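Local coordinates for DNA-entry nuclease inhibitor (Bacillus subtilis subsp. subtilis, PDB 4MQD), which inhibits the DNA-degrading activity of the DNA-entry nuclease and takes part in making cells competent for transformation, at residues Q11-Y17 / S94-L100; I62-L66 / L100-P105. All blocks are in the same frame, centred on the assembly; numbering follows the deposited sequence.

Interaction 1 of 2, residues Q11-Y17 / S94-L100; sequences QELSISY and SIMSKRL
Ser94 and Ser16 make the one direct hydrogen bond of this contact, in which a type II beta turn, Ser94 to Ser97, packs beside the end of strand 6-14. The turn belongs to the connection between strands 90-93 and 100-102 of one sheet, whereas strand 6-14 is an outermost strand of the other, so the contact is a worked example of a loop of one sheet packing along the outermost strand of another. Ser16 N donates to Ser94 OG at 3.0 Å, almost perfectly straight at 179°. The hydroxyl reaches this amide because OG stands opposite the backbone N about the CA–CB bond (chi1 -171°), and it is also hydrogen-bonded to Gln19 O. With an alanine here the hydroxyl is gone, and the Ser16 amide would probably be left without the acceptor that joins it to the turn, and the Gln19 carbonyl without its hydroxyl partner. Within the turn, Ser94 N donates to Ser97 OG at 2.9 Å, which links the first and last residues of the turn.

Three waters add further polar links. One donates to both Gln11 OE1 and Glu12 O and accepts from Lys98 NZ, while a second accepts from the backbone amides of Ser14 and Lys98. A third is gripped by three groups, donating to Ser14 O and Ile95 O and accepting from Ser16 OG at 2.6 Å.

Van der Waals contacts lie at both ends and in the middle. Leu100 and Gln11 run antiparallel alongside one another, Leu100 CD1 3.7 Å from Gln11 CB. Leu13 sets CD1 against the polar Lys98 O, at 3.3 Å, and makes its apolar contact with Leu100 CG at 4.0 Å. At the far end Ile95 lies across Tyr17, roughly perpendicular, with Ile95 CD1 placed obliquely to the ring, 3.3 Å from Tyr17 CD2.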
# COMPACT_ATOMS: atom_id res chain seq x y z
N GLN A 11 -15.59 -9.62 -1.32
CA GLN A 11 -17.05 -9.68 -1.40
C GLN A 11 -17.59 -8.50 -2.19
O GLN A 11 -17.39 -7.35 -1.82
CB GLN A 11 -17.65 -9.66 0.01
CG GLN A 11 -17.41 -10.93 0.81
CD GLN A 11 -18.14 -12.14 0.24
OE1 GLN A 11 -19.17 -12.01 -0.42
NE2 GLN A 11 -17.60 -13.32 0.50
N GLU A 12 -18.29 -8.81 -3.28
CA GLU A 12 -18.92 -7.78 -4.10
C GLU A 12 -20.10 -7.18 -3.34
O GLU A 12 -20.82 -7.89 -2.63
CB GLU A 12 -19.38 -8.37 -5.44
CG GLU A 12 -19.77 -7.33 -6.48
CD GLU A 12 -19.89 -7.91 -7.88
OE1 GLU A 12 -20.02 -9.14 -8.02
OE2 GLU A 12 -19.87 -7.11 -8.85
N LEU A 13 -20.28 -5.87 -3.47
CA LEU A 13 -21.33 -5.15 -2.74
C LEU A 13 -21.77 -3.94 -3.54
O LEU A 13 -20.94 -3.15 -3.99
CB LEU A 13 -20.80 -4.71 -1.37
CG LEU A 13 -21.83 -4.23 -0.34
CD1 LEU A 13 -22.65 -5.40 0.18
CD2 LEU A 13 -21.14 -3.52 0.81
N SER A 14 -23.08 -3.80 -3.72
CA SER A 14 -23.64 -2.62 -4.40
C SER A 14 -23.75 -1.47 -3.41
O SER A 14 -24.53 -1.54 -2.46
CB SER A 14 -25.01 -2.94 -5.00
OG SER A 14 -24.89 -3.87 -6.06
N ILE A 15 -22.98 -0.41 -3.64
CA ILE A 15 -22.99 0.76 -2.77
C ILE A 15 -24.12 1.70 -3.18
O ILE A 15 -24.27 2.04 -4.36
CB ILE A 15 -21.67 1.55 -2.84
CG1 ILE A 15 -20.47 0.65 -2.49
CG2 ILE A 15 -21.72 2.78 -1.93
CD1 ILE A 15 -20.59 -0.08 -1.17
N SER A 16 -24.92 2.12 -2.20
CA SER A 16 -25.93 3.15 -2.41
C SER A 16 -25.70 4.28 -1.42
O SER A 16 -25.20 4.07 -0.32
CB SER A 16 -27.34 2.57 -2.22
OG SER A 16 -27.67 1.71 -3.30
N TYR A 17 -26.07 5.49 -1.84
CA TYR A 17 -25.96 6.68 -1.01
C TYR A 17 -24.55 6.89 -0.43
O TYR A 17 -24.39 7.34 0.70
CB TYR A 17 -27.01 6.64 0.11
CG TYR A 17 -28.42 6.45 -0.42
CD1 TYR A 17 -29.13 7.52 -0.97
CD2 TYR A 17 -29.03 5.20 -0.40
CE1 TYR A 17 -30.41 7.35 -1.47
CE2 TYR A 17 -30.32 5.02 -0.89
CZ TYR A 17 -31.00 6.10 -1.42
OH TYR A 17 -32.27 5.93 -1.91
N SER A 94 -24.56 -2.03 2.73
CA SER A 94 -25.00 -0.72 2.25
C SER A 94 -26.52 -0.75 2.18
O SER A 94 -27.14 -1.76 2.49
CB SER A 94 -24.39 -0.41 0.89
OG SER A 94 -24.63 0.94 0.52
N ILE A 95 -27.12 0.35 1.75
CA ILE A 95 -28.58 0.46 1.74
C ILE A 95 -29.18 -0.42 0.64
O ILE A 95 -28.92 -0.21 -0.55
CB ILE A 95 -29.02 1.93 1.62
CG1 ILE A 95 -28.59 2.69 2.89
CG2 ILE A 95 -30.53 2.04 1.44
CD1 ILE A 95 -28.38 4.17 2.70
N MSE A 96 -29.96 -1.41 1.06
CA MSE A 96 -30.62 -2.40 0.18
C MSE A 96 -29.66 -3.35 -0.50
O MSE A 96 -30.04 -4.03 -1.46
CB MSE A 96 -31.51 -1.74 -0.88
CG MSE A 96 -32.55 -0.80 -0.28
SE MSE A 96 -34.07 -1.83 0.44
CE MSE A 96 -34.51 -0.52 1.84
N SER A 97 -28.43 -3.44 -0.01
CA SER A 97 -27.45 -4.36 -0.58
C SER A 97 -27.59 -5.73 0.06
O SER A 97 -28.42 -5.93 0.95
CB SER A 97 -26.02 -3.84 -0.35
OG SER A 97 -25.62 -4.05 1.00
N LYS A 98 -26.76 -6.68 -0.39
CA LYS A 98 -26.60 -7.95 0.31
C LYS A 98 -25.98 -7.69 1.67
O LYS A 98 -25.22 -6.73 1.84
CB LYS A 98 -25.70 -8.90 -0.48
CG LYS A 98 -26.28 -9.37 -1.80
CD LYS A 98 -25.41 -10.42 -2.48
CE LYS A 98 -24.13 -9.83 -3.03
NZ LYS A 98 -23.34 -10.83 -3.81
N ARG A 99 -26.31 -8.53 2.65
CA ARG A 99 -25.71 -8.44 3.97
C ARG A 99 -24.48 -9.34 4.03
O ARG A 99 -24.60 -10.56 3.89
CB ARG A 99 -26.71 -8.83 5.06
CG ARG A 99 -26.12 -8.80 6.47
CD ARG A 99 -27.16 -9.03 7.54
NE ARG A 99 -27.91 -7.81 7.86
CZ ARG A 99 -28.67 -7.65 8.94
NH1 ARG A 99 -28.80 -8.63 9.83
NH2 ARG A 99 -29.30 -6.50 9.14
N LEU A 100 -23.32 -8.75 4.23
CA LEU A 100 -22.08 -9.50 4.41
C LEU A 100 -21.92 -9.85 5.89
O LEU A 100 -22.41 -9.13 6.76
CB LEU A 100 -20.88 -8.70 3.93
CG LEU A 100 -20.97 -8.12 2.51
CD1 LEU A 100 -19.69 -7.38 2.17
CD2 LEU A 100 -21.24 -9.21 1.49
O HOH W 1 -20.97 -10.67 -2.41
O HOH W 2 -25.14 -6.18 -3.09
O HOH W 3 -27.21 -0.79 -2.74

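Interaction 2 of 2, residues I62-L66 / L100-P105; sequences ILFRL and LSFDLP
Strand 62-66 and strand 100-102, whose residues Ile62 and Leu100 meet at one end and Phe64 and Phe102 at the middle, run within 13° of parallel with their axes 9.7 Å apart and no hydrogen bond between them. That spacing marks face-to-face packing of two sheets in a beta sandwich: 62-66 lies in the mixed sheet and 100-102 is an outermost strand of the antiparallel one. Every second residue, Ile62, Phe64 and Leu66 against Leu100, Phe102 and Leu104, points toward the opposing segment, and the contact is buried.

The two phenylalanines carry it. The rings of Phe64 and Phe102 form an offset stack with centroids 4.7 Å apart and planes inclined by 30°, so they overlap only in part. CG of Phe64 sits 3.8 Å above the plane of the Phe102 ring, displaced toward its rim, and Phe64 CB lies 3.4 Å from Phe102 CE2. The Phe64 ring swings to the side opposite its own backbone N (chi1 -163°), which carries it along the strand toward Leu104. Trp8 meets both phenylalanine rings edge-to-face, making a three-ring aromatic cluster, and Ile92 adds aliphatic packing to both.

Aliphatic contacts extend the interface in both directions. At the start Ile62 lays CG1 3.9 Å from Leu100 CD1. Beyond the strand end, an inverse gamma turn centred on Asp103 carries a weak hydrogen bond from Leu104 N to Phe102 O, and past it Leu104 rejoins the core. Its two methyls divide the work. Leu104 CD2 approaches the edge of the Phe64 ring near its plane, 4.1 Å from Phe64 CZ, the two side chains being roughly perpendicular, while Leu104 CD1 touches Leu66 CD1 at 3.7 Å.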
# COMPACT_ATOMS: atom_id res chain seq x y z
N ILE A 62 -15.43 -5.48 -1.04
CA ILE A 62 -15.02 -5.32 0.35
C ILE A 62 -13.98 -6.39 0.68
O ILE A 62 -14.27 -7.58 0.57
CB ILE A 62 -16.22 -5.49 1.31
CG1 ILE A 62 -17.35 -4.51 0.95
CG2 ILE A 62 -15.77 -5.32 2.76
CD1 ILE A 62 -16.99 -3.04 1.08
N LEU A 63 -12.78 -5.96 1.05
CA LEU A 63 -11.72 -6.86 1.51
C LEU A 63 -11.56 -6.73 3.01
O LEU A 63 -10.95 -5.77 3.49
CB LEU A 63 -10.39 -6.55 0.82
CG LEU A 63 -10.12 -7.28 -0.50
CD1 LEU A 63 -11.23 -7.01 -1.50
CD2 LEU A 63 -8.76 -6.88 -1.05
N PHE A 64 -12.11 -7.68 3.76
CA PHE A 64 -12.00 -7.65 5.21
C PHE A 64 -10.78 -8.45 5.67
O PHE A 64 -10.52 -9.53 5.14
CB PHE A 64 -13.26 -8.19 5.88
CG PHE A 64 -13.38 -7.81 7.32
CD1 PHE A 64 -13.82 -6.55 7.69
CD2 PHE A 64 -13.02 -8.71 8.32
CE1 PHE A 64 -13.92 -6.20 9.02
CE2 PHE A 64 -13.12 -8.37 9.66
CZ PHE A 64 -13.56 -7.11 10.01
N ARG A 65 -10.05 -7.90 6.64
CA ARG A 65 -8.85 -8.54 7.18
C ARG A 65 -8.80 -8.42 8.69
O ARG A 65 -9.31 -7.46 9.27
CB ARG A 65 -7.60 -7.90 6.60
CG ARG A 65 -7.45 -8.05 5.09
CD ARG A 65 -6.24 -7.29 4.60
NE ARG A 65 -6.12 -7.34 3.15
CZ ARG A 65 -5.18 -6.72 2.44
NH1 ARG A 65 -4.25 -5.98 3.05
NH2 ARG A 65 -5.17 -6.83 1.12
N LEU A 66 -8.16 -9.40 9.33
CA LEU A 66 -7.91 -9.39 10.77
C LEU A 66 -6.40 -9.45 11.02
O LEU A 66 -5.75 -10.43 10.64
CB LEU A 66 -8.61 -10.58 11.44
CG LEU A 66 -8.40 -10.79 12.94
CD1 LEU A 66 -8.81 -9.57 13.75
CD2 LEU A 66 -9.16 -12.03 13.40
N LEU A 100 -23.32 -8.75 4.23
CA LEU A 100 -22.08 -9.50 4.41
C LEU A 100 -21.92 -9.85 5.89
O LEU A 100 -22.41 -9.13 6.76
CB LEU A 100 -20.88 -8.70 3.93
CG LEU A 100 -20.97 -8.12 2.51
CD1 LEU A 100 -19.69 -7.38 2.17
CD2 LEU A 100 -21.24 -9.21 1.49
N SER A 101 -21.25 -10.97 6.16
CA SER A 101 -20.99 -11.41 7.52
C SER A 101 -19.53 -11.83 7.68
O SER A 101 -18.96 -12.45 6.78
CB SER A 101 -21.91 -12.56 7.90
OG SER A 101 -23.26 -12.16 7.85
N PHE A 102 -18.94 -11.49 8.82
CA PHE A 102 -17.55 -11.81 9.11
C PHE A 102 -17.42 -12.28 10.55
O PHE A 102 -17.84 -11.58 11.47
CB PHE A 102 -16.66 -10.59 8.86
CG PHE A 102 -16.77 -10.05 7.46
CD1 PHE A 102 -17.71 -9.07 7.15
CD2 PHE A 102 -15.93 -10.52 6.45
CE1 PHE A 102 -17.81 -8.57 5.86
CE2 PHE A 102 -16.03 -10.02 5.16
CZ PHE A 102 -16.97 -9.05 4.87
N ASP A 103 -16.84 -13.46 10.73
CA ASP A 103 -16.66 -14.05 12.06
C ASP A 103 -15.51 -13.37 12.80
O ASP A 103 -14.37 -13.85 12.79
CB ASP A 103 -16.41 -15.56 11.93
CG ASP A 103 -16.38 -16.27 13.27
OD1 ASP A 103 -17.18 -15.90 14.16
OD2 ASP A 103 -15.56 -17.20 13.43
N LEU A 104 -15.81 -12.24 13.42
CA LEU A 104 -14.84 -11.48 14.20
C LEU A 104 -15.12 -11.69 15.69
O LEU A 104 -16.26 -11.50 16.13
CB LEU A 104 -14.94 -9.99 13.84
CG LEU A 104 -13.81 -9.07 14.30
CD1 LEU A 104 -12.48 -9.45 13.66
CD2 LEU A 104 -14.15 -7.62 13.99
N PRO A 105 -14.10 -12.08 16.47
CA PRO A 105 -14.32 -12.31 17.91
C PRO A 105 -14.70 -11.05 18.69
O PRO A 105 -14.53 -9.93 18.20
CB PRO A 105 -12.96 -12.83 18.40
CG PRO A 105 -12.23 -13.27 17.19
CD PRO A 105 -12.73 -12.43 16.06

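Both contacts join the same two sheets, since strands 6-14 and 59-66 are neighbours in one and the run 94-105 includes strand 100-102, an outermost strand of the other. Their chemistry follows their depth. Interaction 2 is buried and wholly apolar, built from aromatic stacking and methyl packing; interaction 1, partly exposed at the margin, relies on serine hydroxyls and bridging waters together with apolar contacts. Leu100 is shared: one residue packing against Gln11 and Leu13 in the first and Ile62 in the second. The two are also coupled directly, by a probable hydrogen bond from Ile62 N to Gln11 O and by Leu13 CD2 packing on Ile62 CG1.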